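Local coordinates for nucleoprotein (Human coronavirus NL63, PDB 5EPW), which probably packages the viral RNA genome into a helical ribonucleocapsid, this chain being its C-terminal dimerization domain, at residues V29-I37 with D53-A61; R43-L54 with F112-T120. All blocks are in the same frame, centred on the assembly; numbering follows the deposited sequence. Where two conformers were deposited one is given.

Interaction 1. Residues V29-I37 with D53-A61; sequences VPTREENVI and DLVQNGVDA
Val29 and Val59 meet at about a right angle, CG1 of Val29 lying 3.7 Å from CG2 of Val59. That branch of Val59 sits between its own backbone N and carbonyl carbon (chi1 -55° for CG1), which also lays it against the Pro30 carbonyl. The same carbonyl takes a hydrogen bond from the backbone, Val59 N to Pro30 O at 2.9 Å. Gly58, at positive phi just past helix 52-57, lies against the Pro30 ring, its CA 3.8 Å from Pro30 CG. At the other end Val36 N donates to Val55 O, and Ile37 lays CG1 and CD1 on Val55 CG1. Arg32 runs alongside Asn57, its chain bent at chi2 and chi3, with the guanidinium and amide planes 52° apart. Two waters fill in the polar side. One accepts from Arg32 N and donates to Asp60 OD2 and, in the modelled conformer, to Glu33 OE1; the other joins Arg32 O, Asn35 ND2 and Gln56 O. The contact joins the loop before helix 36-39 to the end of helix 52-57, and Pro30 and Val59 also pack on Ala75 of the second subunit. Backbone bonds and valine packing thus hold the segments together, with water bridging their polar side.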
# COMPACT_ATOMS: atom_id res chain seq x y z
N VAL B 29 12.24 5.09 0.12
CA VAL B 29 12.64 3.78 0.52
C VAL B 29 13.63 3.99 1.67
O VAL B 29 14.78 4.45 1.47
CB VAL B 29 13.30 2.97 -0.63
CG1 VAL B 29 13.79 1.65 -0.10
CG2 VAL B 29 12.35 2.81 -1.79
N PRO B 30 13.20 3.75 2.94
CA PRO B 30 14.08 4.00 4.11
C PRO B 30 15.18 2.94 4.28
O PRO B 30 14.95 1.76 4.05
CB PRO B 30 13.08 3.98 5.27
CG PRO B 30 12.13 2.93 4.81
CD PRO B 30 11.88 3.23 3.35
N THR B 31 16.34 3.41 4.79
CA THR B 31 17.55 2.63 5.07
C THR B 31 18.17 3.19 6.34
O THR B 31 17.71 4.15 6.85
CB THR B 31 18.57 2.78 3.95
OG1 THR B 31 18.95 4.11 3.86
CG2 THR B 31 17.99 2.34 2.60
N ARG B 32 19.24 2.58 6.85
CA ARG B 32 19.90 3.11 8.04
C ARG B 32 20.36 4.54 7.83
O ARG B 32 20.23 5.41 8.70
CB ARG B 32 21.11 2.24 8.39
CG ARG B 32 22.00 2.90 9.42
CD ARG B 32 21.90 2.33 10.78
NE ARG B 32 22.98 1.38 11.04
CZ ARG B 32 22.88 0.36 11.90
NH1 ARG B 32 21.75 0.14 12.57
NH2 ARG B 32 23.91 -0.48 12.07
N GLU B 33 20.84 4.83 6.61
CA GLU B 33 21.33 6.17 6.19
C GLU B 33 20.24 7.23 6.24
O GLU B 33 20.44 8.36 6.63
CB GLU B 33 21.91 6.07 4.77
CG GLU B 33 22.83 4.86 4.50
CD GLU B 33 22.11 3.57 4.12
OE1 GLU B 33 22.14 2.66 4.93
OE2 GLU B 33 21.58 3.45 2.98
N GLU B 34 19.01 6.86 5.79
CA GLU B 34 17.88 7.78 5.79
C GLU B 34 16.67 6.92 6.23
O GLU B 34 16.01 6.21 5.44
CB GLU B 34 17.61 8.34 4.41
CG GLU B 34 18.65 9.38 3.93
CD GLU B 34 18.19 10.08 2.68
OE1 GLU B 34 18.18 9.39 1.67
OE2 GLU B 34 17.80 11.29 2.73
N ASN B 35 16.45 6.97 7.53
CA ASN B 35 15.59 5.96 8.16
C ASN B 35 14.08 6.32 8.12
O ASN B 35 13.67 7.25 7.43
CB ASN B 35 16.12 5.65 9.55
CG ASN B 35 15.90 6.79 10.53
OD1 ASN B 35 15.02 7.69 10.36
ND2 ASN B 35 16.77 6.79 11.59
N VAL B 36 13.29 5.52 8.81
CA VAL B 36 11.86 5.69 8.76
C VAL B 36 11.40 7.06 9.31
O VAL B 36 10.45 7.65 8.83
CB VAL B 36 11.14 4.51 9.46
CG1 VAL B 36 9.66 4.75 9.66
CG2 VAL B 36 11.41 3.26 8.70
N ILE B 37 12.03 7.49 10.41
CA ILE B 37 11.71 8.80 10.93
C ILE B 37 12.06 9.95 9.97
O ILE B 37 11.27 10.90 9.80
CB ILE B 37 12.45 9.03 12.28
CG1 ILE B 37 11.98 8.08 13.35
CG2 ILE B 37 12.44 10.52 12.70
CD1 ILE B 37 12.88 7.98 14.57
N ASP B 53 14.05 -1.74 15.42
CA ASP B 53 14.99 -2.20 14.38
C ASP B 53 14.48 -1.82 12.96
O ASP B 53 15.24 -1.32 12.10
CB ASP B 53 15.22 -3.72 14.44
CG ASP B 53 16.30 -4.17 13.47
OD1 ASP B 53 17.42 -3.66 13.56
OD2 ASP B 53 16.10 -4.98 12.57
N LEU B 54 13.16 -2.03 12.77
CA LEU B 54 12.57 -1.62 11.50
C LEU B 54 12.65 -0.13 11.32
O LEU B 54 12.85 0.39 10.16
CB LEU B 54 11.15 -2.12 11.40
CG LEU B 54 10.93 -3.47 10.81
CD1 LEU B 54 11.13 -3.60 9.32
CD2 LEU B 54 11.68 -4.57 11.54
N VAL B 55 12.38 0.64 12.33
CA VAL B 55 12.46 2.08 12.28
C VAL B 55 13.90 2.57 11.92
O VAL B 55 14.10 3.45 11.08
CB VAL B 55 11.92 2.77 13.57
CG1 VAL B 55 12.29 4.22 13.56
CG2 VAL B 55 10.40 2.50 13.70
N GLN B 56 14.87 1.97 12.60
CA GLN B 56 16.30 2.31 12.42
C GLN B 56 16.87 1.96 11.07
O GLN B 56 17.71 2.67 10.54
CB GLN B 56 17.11 1.51 13.49
CG GLN B 56 18.61 1.66 13.42
CD GLN B 56 19.32 1.14 14.64
OE1 GLN B 56 19.74 1.92 15.46
NE2 GLN B 56 19.51 -0.14 14.73
N ASN B 57 16.45 0.82 10.54
CA ASN B 57 17.10 0.18 9.38
C ASN B 57 16.21 0.13 8.11
O ASN B 57 16.67 -0.12 7.04
CB ASN B 57 17.60 -1.19 9.74
CG ASN B 57 18.74 -1.12 10.74
OD1 ASN B 57 19.76 -0.52 10.43
ND2 ASN B 57 18.52 -1.60 11.94
N GLY B 58 14.92 0.51 8.28
CA GLY B 58 14.01 0.50 7.13
C GLY B 58 14.01 -0.83 6.40
O GLY B 58 13.90 -1.95 7.04
N VAL B 59 14.01 -0.79 5.05
CA VAL B 59 14.01 -2.02 4.24
C VAL B 59 15.25 -2.91 4.41
O VAL B 59 15.23 -4.05 4.00
CB VAL B 59 13.72 -1.72 2.77
CG1 VAL B 59 12.37 -0.93 2.61
CG2 VAL B 59 14.92 -1.07 2.08
N ASP B 60 16.29 -2.37 5.02
CA ASP B 60 17.51 -3.15 5.31
C ASP B 60 17.44 -3.88 6.61
O ASP B 60 18.37 -4.67 7.01
CB ASP B 60 18.71 -2.25 5.19
CG ASP B 60 18.97 -1.82 3.73
OD1 ASP B 60 18.42 -2.39 2.78
OD2 ASP B 60 19.60 -0.81 3.63
N ALA B 61 16.38 -3.69 7.38
CA ALA B 61 16.18 -4.51 8.61
C ALA B 61 16.07 -5.97 8.19
O ALA B 61 15.41 -6.29 7.18
CB ALA B 61 14.95 -4.09 9.32
O HOH W 1 20.72 0.34 5.71
O HOH W 2 19.10 4.90 11.23

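Interaction 2. Residues R43-L54 with F112-T120; sequences RDFNHNMGDSDL and FIEQISAFT
Gln115 and Asp51 exchange two hydrogen bonds. Asp51 N donates to Gln115 OE1 (2.8 Å), and Gln115 NE2 returns a nearly straight bond to Asp51 OD2 (3.0 Å). NE2 lies above the carboxylate plane of Asp51 while OD2 lies in the amide plane of Gln115, the two planes being 81° apart. A bend at chi2 (-70°) folds the Gln115 amide back to this place. Next along the chain, Gly50 N donates to Gln115 O, Asn48 ND2 binds Ser117 OG in its own amide plane, and Ser117 N makes a weak bond to Asn48 O. Met49, bent at chi2 and chi3, brings CE over one face of the Phe112 ring, 4.0 Å from its centroid, while SD rests against Ile116. Farther out, Phe119 points the CZ edge of its ring at the centre of the Phe45 face, the centroids 5.0 Å apart, and Arg43 CB packs on Phe119 CB.

A second shell fixes these groups. Asp51 OD1 accepts from Leu54 N, and a water links Asn48 O and Gly50 O to Phe119 N. Arg43 NH2 bonds to Met49 O and to Phe79 O of the second subunit, whose Val83 N donates to Asn48 OD1. Asp51, N-cap of helix 52-57, is thus tied through Gln115 to segment 112-120; a single beta bridge, Met49 with Ile116, and a T-shaped phenylalanine pair continue a seam that joins the dimer interface of this C-terminal dimerization domain.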
# COMPACT_ATOMS: atom_id res chain seq x y z
N ARG B 43 6.65 6.85 14.76
CA ARG B 43 5.53 5.88 14.96
C ARG B 43 4.44 6.51 15.83
O ARG B 43 4.77 7.13 16.91
CB ARG B 43 5.99 4.65 15.67
CG ARG B 43 7.12 3.87 14.93
CD ARG B 43 6.72 3.33 13.53
NE ARG B 43 6.88 4.40 12.60
CZ ARG B 43 6.24 4.45 11.41
NH1 ARG B 43 6.38 5.56 10.66
NH2 ARG B 43 5.52 3.43 10.96
N ASP B 44 3.19 6.32 15.45
CA ASP B 44 2.06 6.79 16.23
C ASP B 44 0.84 5.97 15.81
O ASP B 44 1.00 5.02 15.01
CB ASP B 44 1.86 8.32 16.13
CG ASP B 44 1.42 8.87 14.80
OD1 ASP B 44 0.97 8.06 13.93
OD2 ASP B 44 1.49 10.08 14.65
N PHE B 45 -0.36 6.35 16.27
CA PHE B 45 -1.51 5.51 15.98
C PHE B 45 -2.00 5.60 14.59
O PHE B 45 -2.75 4.70 14.17
CB PHE B 45 -2.59 5.78 17.08
CG PHE B 45 -2.19 5.26 18.43
CD1 PHE B 45 -2.36 3.92 18.72
CD2 PHE B 45 -1.61 6.09 19.42
CE1 PHE B 45 -1.92 3.41 19.91
CE2 PHE B 45 -1.22 5.56 20.62
CZ PHE B 45 -1.33 4.20 20.86
N ASN B 46 -1.53 6.56 13.84
CA ASN B 46 -1.87 6.69 12.39
C ASN B 46 -0.71 6.20 11.49
O ASN B 46 -0.86 6.21 10.27
CB ASN B 46 -2.30 8.10 12.05
CG ASN B 46 -3.73 8.40 12.46
OD1 ASN B 46 -4.68 7.91 11.79
ND2 ASN B 46 -3.92 9.01 13.63
N HIS B 47 0.41 5.84 12.08
CA HIS B 47 1.62 5.37 11.37
C HIS B 47 2.28 4.32 12.24
O HIS B 47 3.25 4.61 12.96
CB HIS B 47 2.59 6.56 11.06
CG HIS B 47 1.93 7.76 10.50
ND1 HIS B 47 1.25 8.70 11.26
CD2 HIS B 47 1.86 8.19 9.23
CE1 HIS B 47 0.81 9.65 10.48
NE2 HIS B 47 1.12 9.37 9.22
N ASN B 48 1.64 3.15 12.34
CA ASN B 48 1.85 2.29 13.53
C ASN B 48 2.76 1.06 13.34
O ASN B 48 2.95 0.30 14.30
CB ASN B 48 0.51 1.85 14.16
CG ASN B 48 -0.35 1.10 13.26
OD1 ASN B 48 -0.52 1.39 12.04
ND2 ASN B 48 -0.98 0.05 13.77
N MET B 49 3.21 0.75 12.11
CA MET B 49 3.98 -0.42 11.89
C MET B 49 5.49 -0.21 12.15
O MET B 49 6.12 0.74 11.72
CB MET B 49 3.89 -0.83 10.41
CG MET B 49 2.48 -1.28 9.98
SD MET B 49 1.68 -2.54 10.99
CE MET B 49 2.80 -3.89 10.62
N GLY B 50 6.06 -1.18 12.88
CA GLY B 50 7.51 -1.37 12.93
C GLY B 50 8.08 -1.12 14.35
O GLY B 50 7.87 -0.09 14.97
N ASP B 51 8.88 -2.12 14.72
CA ASP B 51 9.67 -1.96 15.91
C ASP B 51 10.90 -1.10 15.77
O ASP B 51 11.16 -0.52 14.70
CB ASP B 51 9.99 -3.40 16.45
CG ASP B 51 10.98 -4.20 15.63
OD1 ASP B 51 11.72 -3.60 14.83
OD2 ASP B 51 11.02 -5.46 15.69
N SER B 52 11.72 -0.98 16.81
CA SER B 52 12.82 -0.06 16.76
C SER B 52 13.85 -0.45 15.68
O SER B 52 14.45 0.46 15.13
CB SER B 52 13.55 -0.06 18.11
OG SER B 52 14.05 -1.36 18.38
N ASP B 53 14.05 -1.74 15.42
CA ASP B 53 14.99 -2.20 14.38
C ASP B 53 14.48 -1.82 12.96
O ASP B 53 15.24 -1.32 12.10
CB ASP B 53 15.22 -3.72 14.44
CG ASP B 53 16.30 -4.17 13.47
OD1 ASP B 53 17.42 -3.66 13.56
OD2 ASP B 53 16.10 -4.98 12.57
N LEU B 54 13.16 -2.03 12.77
CA LEU B 54 12.57 -1.62 11.50
C LEU B 54 12.65 -0.13 11.32
O LEU B 54 12.85 0.39 10.16
CB LEU B 54 11.15 -2.12 11.40
CG LEU B 54 10.93 -3.47 10.81
CD1 LEU B 54 11.13 -3.60 9.32
CD2 LEU B 54 11.68 -4.57 11.54
N PHE B 112 4.16 -10.38 11.06
CA PHE B 112 3.41 -9.09 10.73
C PHE B 112 2.70 -8.55 11.99
O PHE B 112 2.78 -7.41 12.36
CB PHE B 112 2.55 -9.33 9.58
CG PHE B 112 1.95 -8.07 9.00
CD1 PHE B 112 0.83 -7.51 9.57
CD2 PHE B 112 2.54 -7.52 7.92
CE1 PHE B 112 0.29 -6.35 9.00
CE2 PHE B 112 2.02 -6.37 7.30
CZ PHE B 112 0.92 -5.78 7.88
N ILE B 113 1.96 -9.45 12.69
CA ILE B 113 1.25 -9.04 13.84
C ILE B 113 2.11 -8.48 14.95
O ILE B 113 1.77 -7.49 15.61
CB ILE B 113 0.32 -10.24 14.31
CG1 ILE B 113 -0.81 -10.46 13.33
CG2 ILE B 113 -0.27 -9.85 15.66
CD1 ILE B 113 -1.65 -11.72 13.52
N GLU B 114 3.31 -9.06 15.17
CA GLU B 114 4.29 -8.52 16.08
C GLU B 114 4.67 -7.09 15.84
O GLU B 114 4.94 -6.31 16.73
CB GLU B 114 5.60 -9.39 16.05
CG GLU B 114 5.61 -10.51 17.09
CD GLU B 114 6.66 -11.60 16.79
OE1 GLU B 114 7.67 -11.32 16.11
OE2 GLU B 114 6.40 -12.80 17.14
N GLN B 115 4.66 -6.69 14.56
CA GLN B 115 5.06 -5.38 14.18
C GLN B 115 3.90 -4.31 14.33
O GLN B 115 4.23 -3.11 14.22
CB GLN B 115 5.60 -5.31 12.73
CG GLN B 115 6.81 -6.23 12.62
CD GLN B 115 7.98 -5.68 13.38
OE1 GLN B 115 8.34 -4.48 13.28
NE2 GLN B 115 8.65 -6.58 14.17
N ILE B 116 2.64 -4.76 14.41
CA ILE B 116 1.51 -3.82 14.44
C ILE B 116 1.57 -3.08 15.74
O ILE B 116 1.49 -3.71 16.84
CB ILE B 116 0.17 -4.55 14.29
CG1 ILE B 116 0.05 -5.26 13.03
CG2 ILE B 116 -0.95 -3.55 14.48
CD1 ILE B 116 -1.20 -6.06 12.84
N SER B 117 1.68 -1.77 15.71
CA SER B 117 1.83 -0.93 16.86
C SER B 117 2.91 -1.40 17.84
O SER B 117 2.78 -1.29 19.13
CB SER B 117 0.44 -0.82 17.58
OG SER B 117 -0.53 -0.18 16.70
N ALA B 118 4.01 -1.82 17.26
CA ALA B 118 5.18 -2.20 18.03
C ALA B 118 5.73 -1.13 18.91
O ALA B 118 6.33 -1.39 20.02
CB ALA B 118 6.20 -2.81 17.14
N PHE B 119 5.58 0.14 18.59
CA PHE B 119 5.96 1.27 19.37
C PHE B 119 5.28 1.27 20.75
O PHE B 119 5.87 1.89 21.63
CB PHE B 119 5.72 2.62 18.66
CG PHE B 119 4.28 3.07 18.63
CD1 PHE B 119 3.39 2.61 17.67
CD2 PHE B 119 3.80 4.02 19.54
CE1 PHE B 119 2.01 3.04 17.67
CE2 PHE B 119 2.48 4.50 19.50
CZ PHE B 119 1.57 3.98 18.57
N THR B 120 4.18 0.61 20.91
CA THR B 120 3.47 0.58 22.25
C THR B 120 4.17 -0.42 23.18
O THR B 120 3.85 -0.49 24.40
CB THR B 120 2.01 0.26 22.07
OG1 THR B 120 1.67 -0.99 21.47
CG2 THR B 120 1.32 1.33 21.20
O HOH W 3 5.33 0.66 15.69

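In the fold
From the N terminus, segment 29-37 leads into helix 36-39, and the chain then runs through 43-54 into helix 52-57 and on to residue 61, where interaction 1 closes a short loop. Interaction 2 closes a much longer one: from 43-54 the chain passes through helices 64-68 and 74-79 and the hairpin of strands 82-88 and 91-103 before 112-120 returns. The two loops cross, since their segments alternate, and they share Asp53 and Leu54 on helix 52-57. Arg43 also joins them, packing on Val36 and Val55. Together they tie the N-terminal part of the domain to helix 109-115, and both reach the second subunit of the dimer.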